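Local coordinates for protein glutathione S-transferase (Ceriporiopsis subvermispora, PDB 6J3E) that probably catalyses the transfer of glutathione to electrophilic substrates, as a serine-type glutathione S-transferase of a white-rot fungus, at residues A[185-188]-A[189-192]; A[214-217]-A[218-222]. One frame throughout, in Å; residues are numbered along the deposited sequence.

Interaction 1 (A[185-188]-A[189-192])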
ATOM      1  N   ILE A 185      -2.165  -1.170   9.970  1.00 50.37           N
ATOM      2  CA  ILE A 185      -2.581   0.221   9.878  1.00 50.54           C
ATOM      3  C   ILE A 185      -2.126   0.966  11.122  1.00 54.33           C
ATOM      4  O   ILE A 185      -1.550   2.059  11.031  1.00 52.38           O
ATOM      5  CB  ILE A 185      -4.100   0.341   9.665  1.00 50.45           C
ATOM      6  CG1 ILE A 185      -4.540  -0.450   8.433  1.00 50.79           C
ATOM      7  CG2 ILE A 185      -4.494   1.817   9.472  1.00 46.04           C
ATOM      8  CD1 ILE A 185      -5.962  -0.089   7.993  1.00 44.96           C
ATOM      9  N   ALA A 186      -2.320   0.354  12.295  1.00 45.77           N
ATOM     10  CA  ALA A 186      -1.907   0.984  13.540  1.00 53.72           C
ATOM     11  C   ALA A 186      -0.421   1.304  13.521  1.00 52.11           C
ATOM     12  O   ALA A 186      -0.021   2.419  13.870  1.00 55.59           O
ATOM     13  CB  ALA A 186      -2.257   0.093  14.732  1.00 49.63           C
ATOM     14  N   LYS A 187       0.405   0.356  13.068  1.00 51.55           N
ATOM     15  CA  LYS A 187       1.837   0.615  12.975  1.00 54.11           C
ATOM     16  C   LYS A 187       2.136   1.732  11.972  1.00 55.85           C
ATOM     17  O   LYS A 187       2.978   2.596  12.241  1.00 57.59           O
ATOM     18  CB  LYS A 187       2.588  -0.679  12.635  1.00 57.26           C
ATOM     19  CG  LYS A 187       3.021  -1.498  13.873  1.00 63.17           C
ATOM     20  CD  LYS A 187       3.534  -0.559  15.015  1.00 68.43           C
ATOM     21  CE  LYS A 187       4.760  -1.104  15.766  1.00 71.87           C
ATOM     22  NZ  LYS A 187       5.591  -0.007  16.378  1.00 72.36           N
ATOM     23  N   TRP A 188       1.421   1.774  10.837  1.00 52.82           N
ATOM     24  CA  TRP A 188       1.596   2.901   9.917  1.00 54.25           C
ATOM     25  C   TRP A 188       1.330   4.235  10.603  1.00 52.28           C
ATOM     26  O   TRP A 188       2.027   5.221  10.344  1.00 49.21           O
ATOM     27  CB  TRP A 188       0.671   2.778   8.714  1.00 49.58           C
ATOM     28  CG  TRP A 188       0.833   1.541   7.957  1.00 51.53           C
ATOM     29  CD1 TRP A 188       1.875   0.669   8.013  1.00 45.67           C
ATOM     30  CD2 TRP A 188      -0.099   1.000   7.020  1.00 53.34           C
ATOM     31  NE1 TRP A 188       1.651  -0.383   7.161  1.00 45.76           N
ATOM     32  CE2 TRP A 188       0.443  -0.204   6.540  1.00 48.58           C
ATOM     33  CE3 TRP A 188      -1.342   1.420   6.539  1.00 52.79           C
ATOM     34  CZ2 TRP A 188      -0.211  -0.991   5.602  1.00 48.28           C
ATOM     35  CZ3 TRP A 188      -1.991   0.633   5.612  1.00 50.14           C
ATOM     36  CH2 TRP A 188      -1.424  -0.557   5.154  1.00 51.31           C
ATOM     37  N   LEU A 189       0.302   4.287  11.460  1.00 51.94           N
ATOM     38  CA  LEU A 189      -0.146   5.520  12.089  1.00 52.82           C
ATOM     39  C   LEU A 189       0.742   5.962  13.237  1.00 57.38           C
ATOM     40  O   LEU A 189       0.555   7.081  13.726  1.00 51.90           O
ATOM     41  CB  LEU A 189      -1.578   5.375  12.600  1.00 48.85           C
ATOM     42  CG  LEU A 189      -2.545   5.443  11.442  1.00 49.37           C
ATOM     43  CD1 LEU A 189      -3.970   5.063  11.884  1.00 51.91           C
ATOM     44  CD2 LEU A 189      -2.480   6.860  10.840  1.00 47.49           C
ATOM     45  N   SER A 190       1.682   5.106  13.672  1.00 54.29           N
ATOM     46  CA  SER A 190       2.631   5.416  14.733  1.00 58.57           C
ATOM     47  C   SER A 190       4.075   5.163  14.297  1.00 58.33           C
ATOM     48  O   SER A 190       4.957   4.994  15.147  1.00 54.27           O
ATOM     49  CB  SER A 190       2.293   4.592  15.967  1.00 52.91           C
ATOM     50  OG  SER A 190       2.464   3.229  15.649  1.00 57.38           O
ATOM     51  N   ALA A 191       4.332   5.151  12.984  1.00 58.49           N
ATOM     52  CA  ALA A 191       5.629   4.754  12.446  1.00 55.18           C
ATOM     53  C   ALA A 191       6.762   5.708  12.802  1.00 56.35           C
ATOM     54  O   ALA A 191       7.927   5.303  12.737  1.00 55.15           O
ATOM     55  CB  ALA A 191       5.544   4.641  10.929  1.00 53.85           C
ATOM     56  N   ASP A 192       6.464   6.971  13.112  1.00 56.59           N
ATOM     57  CA  ASP A 192       7.484   7.927  13.525  1.00 56.67           C
ATOM     58  C   ASP A 192       7.543   8.094  15.042  1.00 58.63           C
ATOM     59  O   ASP A 192       8.107   9.078  15.524  1.00 63.11           O
ATOM     60  CB  ASP A 192       7.260   9.289  12.853  1.00 50.18           C
ATOM     61  CG  ASP A 192       5.942   9.956  13.274  1.00 56.08           C
ATOM     62  OD1 ASP A 192       5.253   9.438  14.178  1.00 56.49           O
ATOM     63  OD2 ASP A 192       5.588  11.012  12.692  1.00 56.58           O
TER
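Trp188 and Leu189 meet where the last turn of helix 169-189 gives way to loop. The indole of Trp188 carries the CA of Ile185 over one face, 3.6 Å above the plane and shifted toward the rim. Its CG is anti to the carbonyl carbon (chi1 -57°), which lays the ring back toward the start of the helix, while Trp188 CB lies 3.2 Å from Leu189 N. Leu189 runs alongside Ile185, both side chains pointing the same way, with CD1 4.1 Å from Ile185 CG2. The helical pattern persists in the bond from Leu189 N to Ile185 O, 2.9 Å; a second, weak one runs from Leu189 N to Ala186 O. After that the chain tightens: Ser190 N bonds to Lys187 O at 3.2 Å, three residues back, from well above the carbonyl plane. The serine hydroxyl then folds onto the helix end. With chi1 at 64°, OG sits between its own N and carbonyl carbon and donates to Ala186 O at 3.2 Å, giving that carbonyl a side-chain partner as the helix runs out. This is a helix C-terminus passing from an i to i-4 bond to an i to i-3 bond, with a serine side chain bonding back four residues, beside the dimer interface. Asp192 OD1 accepts a local bond from Asn194 N, whereas Lys196 ties the loop back to Leu189, through NZ to Leu189 O and through its backbone. Around this end, Ile185 packs on Trp240 of helix 235-247 and on Phe119 and Ile123 of helix 109-136, while Trp188 and Leu189 also pack on Ala114 and Ala110 of the second subunit.

Interaction 2 (A[214-217]-A[218-222])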
ATOM      1  N   TRP A 214     -14.958   1.376   5.970  1.00 45.62           N
ATOM      2  CA  TRP A 214     -15.019  -0.069   6.084  1.00 48.14           C
ATOM      3  C   TRP A 214     -15.337  -0.489   7.511  1.00 50.87           C
ATOM      4  O   TRP A 214     -16.013  -1.502   7.712  1.00 52.35           O
ATOM      5  CB  TRP A 214     -13.710  -0.689   5.579  1.00 48.91           C
ATOM      6  CG  TRP A 214     -13.563  -0.562   4.094  1.00 50.78           C
ATOM      7  CD1 TRP A 214     -13.128   0.543   3.400  1.00 51.25           C
ATOM      8  CD2 TRP A 214     -13.877  -1.554   3.106  1.00 49.32           C
ATOM      9  NE1 TRP A 214     -13.156   0.296   2.045  1.00 50.83           N
ATOM     10  CE2 TRP A 214     -13.612  -0.981   1.835  1.00 55.02           C
ATOM     11  CE3 TRP A 214     -14.360  -2.863   3.165  1.00 50.67           C
ATOM     12  CZ2 TRP A 214     -13.813  -1.682   0.637  1.00 52.11           C
ATOM     13  CZ3 TRP A 214     -14.556  -3.556   1.980  1.00 53.00           C
ATOM     14  CH2 TRP A 214     -14.284  -2.961   0.728  1.00 53.45           C
ATOM     15  N   VAL A 215     -14.903   0.291   8.505  1.00 49.94           N
ATOM     16  CA  VAL A 215     -15.157  -0.091   9.889  1.00 51.91           C
ATOM     17  C   VAL A 215     -16.631   0.071  10.221  1.00 52.37           C
ATOM     18  O   VAL A 215     -17.219  -0.786  10.892  1.00 53.99           O
ATOM     19  CB  VAL A 215     -14.259   0.707  10.852  1.00 49.20           C
ATOM     20  CG1 VAL A 215     -14.669   0.461  12.299  1.00 48.84           C
ATOM     21  CG2 VAL A 215     -12.834   0.293  10.665  1.00 48.14           C
ATOM     22  N   ILE A 216     -17.265   1.141   9.731  1.00 50.63           N
ATOM     23  CA  ILE A 216     -18.688   1.331  10.020  1.00 55.17           C
ATOM     24  C   ILE A 216     -19.512   0.226   9.368  1.00 55.73           C
ATOM     25  O   ILE A 216     -20.562  -0.174   9.890  1.00 56.71           O
ATOM     26  CB  ILE A 216     -19.163   2.741   9.598  1.00 55.38           C
ATOM     27  CG1 ILE A 216     -20.391   3.137  10.403  1.00 57.35           C
ATOM     28  CG2 ILE A 216     -19.511   2.826   8.113  1.00 54.64           C
ATOM     29  CD1 ILE A 216     -20.167   3.094  11.880  1.00 54.53           C
ATOM     30  N   TRP A 217     -19.033  -0.306   8.240  1.00 56.25           N
ATOM     31  CA  TRP A 217     -19.647  -1.481   7.627  1.00 52.38           C
ATOM     32  C   TRP A 217     -19.617  -2.660   8.581  1.00 52.86           C
ATOM     33  O   TRP A 217     -20.618  -3.365   8.761  1.00 53.72           O
ATOM     34  CB  TRP A 217     -18.909  -1.815   6.323  1.00 48.79           C
ATOM     35  CG  TRP A 217     -19.320  -3.074   5.603  1.00 53.71           C
ATOM     36  CD1 TRP A 217     -20.596  -3.540   5.395  1.00 53.21           C
ATOM     37  CD2 TRP A 217     -18.442  -4.031   4.990  1.00 53.80           C
ATOM     38  NE1 TRP A 217     -20.558  -4.704   4.677  1.00 49.23           N
ATOM     39  CE2 TRP A 217     -19.254  -5.032   4.416  1.00 48.75           C
ATOM     40  CE3 TRP A 217     -17.048  -4.127   4.853  1.00 48.27           C
ATOM     41  CZ2 TRP A 217     -18.721  -6.114   3.722  1.00 52.21           C
ATOM     42  CZ3 TRP A 217     -16.520  -5.206   4.176  1.00 46.36           C
ATOM     43  CH2 TRP A 217     -17.356  -6.183   3.609  1.00 51.37           C
ATOM     44  N   VAL A 218     -18.457  -2.903   9.191  1.00 57.76           N
ATOM     45  CA  VAL A 218     -18.334  -4.009  10.136  1.00 53.50           C
ATOM     46  C   VAL A 218     -19.242  -3.778  11.326  1.00 51.91           C
ATOM     47  O   VAL A 218     -19.896  -4.706  11.819  1.00 51.44           O
ATOM     48  CB  VAL A 218     -16.866  -4.166  10.566  1.00 50.35           C
ATOM     49  CG1 VAL A 218     -16.746  -5.169  11.696  1.00 45.01           C
ATOM     50  CG2 VAL A 218     -16.014  -4.578   9.379  1.00 48.85           C
ATOM     51  N   LYS A 219     -19.306  -2.529  11.800  1.00 51.49           N
ATOM     52  CA  LYS A 219     -20.079  -2.238  12.999  1.00 55.36           C
ATOM     53  C   LYS A 219     -21.562  -2.385  12.728  1.00 55.12           C
ATOM     54  O   LYS A 219     -22.285  -3.001  13.519  1.00 57.80           O
ATOM     55  CB  LYS A 219     -19.774  -0.832  13.514  1.00 54.72           C
ATOM     56  CG  LYS A 219     -20.588  -0.448  14.752  1.00 58.96           C
ATOM     57  CD  LYS A 219     -20.277   0.979  15.228  1.00 61.71           C
ATOM     58  CE  LYS A 219     -20.950   1.301  16.557  1.00 56.21           C
ATOM     59  NZ  LYS A 219     -20.548   2.621  17.092  1.00 55.90           N
ATOM     60  N   ARG A 220     -22.035  -1.845  11.604  1.00 56.84           N
ATOM     61  CA  ARG A 220     -23.474  -1.855  11.375  1.00 53.05           C
ATOM     62  C   ARG A 220     -23.956  -3.231  10.937  1.00 56.58           C
ATOM     63  O   ARG A 220     -25.012  -3.688  11.396  1.00 56.85           O
ATOM     64  CB  ARG A 220     -23.843  -0.770  10.376  1.00 49.43           C
ATOM     65  CG  ARG A 220     -23.846   0.586  11.036  1.00 61.23           C
ATOM     66  CD  ARG A 220     -23.493   1.704  10.080  1.00 64.14           C
ATOM     67  NE  ARG A 220     -24.674   2.307   9.493  1.00 66.38           N
ATOM     68  CZ  ARG A 220     -25.104   3.532   9.760  1.00 63.68           C
ATOM     69  NH1 ARG A 220     -24.439   4.316  10.604  1.00 62.14           N
ATOM     70  NH2 ARG A 220     -26.196   3.968   9.160  1.00 63.77           N
ATOM     71  N   VAL A 221     -23.175  -3.931  10.112  1.00 56.09           N
ATOM     72  CA  VAL A 221     -23.631  -5.205   9.564  1.00 51.33           C
ATOM     73  C   VAL A 221     -23.504  -6.320  10.590  1.00 54.13           C
ATOM     74  O   VAL A 221     -24.450  -7.084  10.800  1.00 63.56           O
ATOM     75  CB  VAL A 221     -22.884  -5.537   8.263  1.00 55.76           C
ATOM     76  CG1 VAL A 221     -23.060  -7.015   7.898  1.00 54.77           C
ATOM     77  CG2 VAL A 221     -23.401  -4.649   7.141  1.00 53.80           C
ATOM     78  N   LEU A 222     -22.346  -6.453  11.238  1.00 56.36           N
ATOM     79  CA  LEU A 222     -22.245  -7.438  12.313  1.00 55.27           C
ATOM     80  C   LEU A 222     -23.091  -7.041  13.519  1.00 57.85           C
ATOM     81  O   LEU A 222     -23.558  -7.916  14.261  1.00 61.19           O
ATOM     82  CB  LEU A 222     -20.790  -7.635  12.725  1.00 50.70           C
ATOM     83  CG  LEU A 222     -19.967  -8.464  11.741  1.00 51.55           C
ATOM     84  CD1 LEU A 222     -18.638  -8.873  12.358  1.00 50.21           C
ATOM     85  CD2 LEU A 222     -20.751  -9.677  11.319  1.00 46.53           C
TER
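Trp217 and Val221 lie side by side one helical turn apart, the valine CG2 reaching 3.5 Å from Trp217 CD1 and passing obliquely by the five-membered part of the indole. CG anti to the backbone N (chi1 175°) stands the tryptophan out from the helix with its CD1 edge turned to the valine. A second pair forms on another side of the same turn. Ile216 CG1 approaches Arg220 CD at 3.4 Å, and its CD1 lies 4.0 Å from Lys219 CD, so the methylenes of both long side chains cross the isoleucine at a slant. Beneath them the backbone is regular helix, with four i to i-4 bonds unbroken from Val218 N to Val221 N; that from Arg220 N to Ile216 O measures 2.8 Å. Further out, the guanidinium of Arg220, which the chain reaches by bending at chi3 (94°), is gripped at all three nitrogens: salt bridges from NH2 to Asp17 and from NH1 to Glu251, and a bond from NE to the carbonyl of Ala19, fix its rotation and pair its charge with two carboxylates. Trp214 packs on Lys26, a glutathione-binding residue of helix 22-34, and so brings this turn to the border of the glutathione site. The turn is thus wedged into the interior of the subunit: Trp217 and Val221 both touch Trp20 and face helix 109-136 through Met131 and Ala134, Arg220 joins Trp214 against helix 22-34, and Val215, Val218 and Lys219 pack on Trp229 of helix 227-232.

Overall arrangement
Interactions 1 and 2 lie at the end of one helix and within the next, in the C-terminal, all-helical part of the glutathione S-transferase fold. Their centres are 22 Å apart and their nearest atoms about 7 Å, without touching. Phe119 of helix 109-136 joins them indirectly, packing on Ile185 of the first and meeting the ring of Trp214 in the second. They differ in place: interaction 1 is near the periphery, beside the second subunit, whereas interaction 2 is buried and nearer the glutathione site, which holds no glutathione in this chain. Side chain to side chain, Trp214 lies about 3 Å from Lys26 and about 4 Å from Asn23, both glutathione-binding residues, and Ile185 about 11 Å from Lys26.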